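Local coordinates for glycoside hydrolase (PDB 6ORH), which probably hydrolyses alpha-L-fucosidic linkages, as a family 29 glycoside hydrolase that helps break down host-derived carbohydrate antigens, at residues L278-F283 and L418-V423. The protein carries 2 engineered substitutions. Numbering follows the deposited sequence.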
# COMPACT_ATOMS: atom_id res chain seq x y z
N LEU A 278 -6.93 2.72 -13.76
CA LEU A 278 -6.96 4.14 -13.44
C LEU A 278 -7.60 4.38 -12.09
O LEU A 278 -7.26 5.33 -11.38
CB LEU A 278 -7.69 4.92 -14.54
CG LEU A 278 -6.93 5.00 -15.86
CD1 LEU A 278 -7.84 5.63 -16.94
CD2 LEU A 278 -5.64 5.80 -15.71
N VAL A 279 -8.60 3.54 -11.74
CA VAL A 279 -9.28 3.67 -10.47
C VAL A 279 -8.31 3.38 -9.32
O VAL A 279 -8.33 4.09 -8.33
CB VAL A 279 -10.57 2.80 -10.42
CG1 VAL A 279 -11.05 2.61 -8.99
CG2 VAL A 279 -11.67 3.43 -11.26
N GLU A 280 -7.45 2.37 -9.47
CA GLU A 280 -6.44 2.09 -8.44
C GLU A 280 -5.51 3.29 -8.28
O GLU A 280 -5.26 3.71 -7.14
CB GLU A 280 -5.66 0.80 -8.70
CG GLU A 280 -6.56 -0.43 -8.59
CD GLU A 280 -7.32 -0.52 -7.29
OE1 GLU A 280 -8.56 -0.48 -7.32
OE2 GLU A 280 -6.66 -0.60 -6.22
N ILE A 281 -5.04 3.83 -9.42
CA ILE A 281 -4.20 5.02 -9.38
C ILE A 281 -4.92 6.15 -8.64
O ILE A 281 -4.33 6.84 -7.81
CB ILE A 281 -3.78 5.40 -10.82
CG1 ILE A 281 -2.75 4.39 -11.34
CG2 ILE A 281 -3.25 6.84 -10.86
CD1 ILE A 281 -2.53 4.39 -12.85
N TYR A 282 -6.21 6.36 -8.96
CA TYR A 282 -6.96 7.46 -8.38
C TYR A 282 -6.99 7.33 -6.85
O TYR A 282 -6.71 8.30 -6.14
CB TYR A 282 -8.38 7.47 -8.98
CG TYR A 282 -9.21 8.63 -8.51
CD1 TYR A 282 -8.97 9.92 -8.97
CD2 TYR A 282 -10.24 8.44 -7.59
CE1 TYR A 282 -9.74 10.98 -8.52
CE2 TYR A 282 -11.04 9.49 -7.16
CZ TYR A 282 -10.78 10.77 -7.64
OH TYR A 282 -11.56 11.81 -7.24
N PHE A 283 -7.29 6.12 -6.35
CA PHE A 283 -7.38 5.98 -4.90
C PHE A 283 -6.02 6.14 -4.22
O PHE A 283 -6.00 6.45 -3.01
CB PHE A 283 -8.05 4.64 -4.55
CG PHE A 283 -9.55 4.74 -4.57
CD1 PHE A 283 -10.25 5.29 -3.50
CD2 PHE A 283 -10.28 4.26 -5.67
CE1 PHE A 283 -11.64 5.41 -3.54
CE2 PHE A 283 -11.66 4.37 -5.69
CZ PHE A 283 -12.35 4.94 -4.63
N LEU A 418 -9.27 9.18 0.92
CA LEU A 418 -10.29 8.18 0.66
C LEU A 418 -9.74 6.88 1.22
O LEU A 418 -8.55 6.58 1.10
CB LEU A 418 -10.57 8.07 -0.84
CG LEU A 418 -11.08 9.36 -1.47
CD1 LEU A 418 -11.14 9.23 -3.01
CD2 LEU A 418 -12.45 9.74 -0.91
N LEU A 419 -10.57 6.20 2.00
CA LEU A 419 -10.16 4.88 2.44
C LEU A 419 -11.24 3.85 2.11
O LEU A 419 -12.37 4.00 2.55
CB LEU A 419 -9.92 4.97 3.94
CG LEU A 419 -9.46 3.66 4.58
CD1 LEU A 419 -8.03 3.32 4.15
CD2 LEU A 419 -9.53 3.83 6.10
N ARG A 420 -10.88 2.83 1.32
CA ARG A 420 -11.82 1.80 0.91
C ARG A 420 -11.79 0.66 1.91
O ARG A 420 -10.78 0.40 2.57
CB ARG A 420 -11.48 1.26 -0.48
CG ARG A 420 -11.81 2.25 -1.58
CD ARG A 420 -11.37 1.74 -2.93
NE ARG A 420 -9.93 1.61 -3.02
CZ ARG A 420 -9.27 1.05 -4.04
NH1 ARG A 420 -9.92 0.56 -5.08
NH2 ARG A 420 -7.95 1.02 -4.04
N GLY A 421 -12.94 -0.01 1.99
CA GLY A 421 -13.09 -1.22 2.78
C GLY A 421 -14.04 -2.15 2.05
O GLY A 421 -14.53 -1.81 0.98
N ALA A 422 -14.28 -3.32 2.64
CA ALA A 422 -15.29 -4.23 2.14
C ALA A 422 -16.65 -3.54 2.18
O ALA A 422 -16.95 -2.79 3.10
CB ALA A 422 -15.31 -5.48 3.00
N VAL A 423 -17.48 -3.82 1.17
CA VAL A 423 -18.82 -3.26 1.13
C VAL A 423 -19.57 -3.76 2.37
O VAL A 423 -19.51 -4.94 2.69
CB VAL A 423 -19.53 -3.65 -0.18
CG1 VAL A 423 -19.50 -5.15 -0.40
CG2 VAL A 423 -20.96 -3.11 -0.22
O HOH W 1 -7.36 5.48 -0.89
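Arg-420 lies across the ring of Phe-283 and reaches Glu-280, joining the TIM-barrel-type alpha-L-fucosidase domain to the F5/8 type C, galactose-binding-like beta-sandwich. Helix 275-284 belongs to the first, strand 417-426 to the second. The guanidinium is nearly parallel to the ring, with planes 3° apart, but is displaced from its centre. Arg-420 CD instead sits above the middle of that face, 3.5 Å from the ring centroid, a CH-pi contact beside the off-centre cation-pi one. A bend at chi3 (-65°) carries the guanidinium from the ring centre toward Phe-283 CG and CB. The two terminal nitrogens meet Glu-280, whose chain bends at chi2 and brings its carboxylate to them. This salt bridge has two nearly straight bonds, which should fix the guanidinium's rotation. NH1 of Arg-420 donates to OE1 of Glu-280 at 2.8 Å, and NH2 of Arg-420 to OE2 at 3.0 Å. Both oxygens are met on the syn side, though out of the carboxylate plane. Leu-418 packs its CB against the edge of the Phe-283 ring. Leu-418 CD1 also reaches Tyr-282 CE2, while the Tyr-282 hydroxyl bonds to Tyr-323. One water donates to both backbones, 2.7 Å from Phe-283 O and 2.6 Å from Leu-418 O.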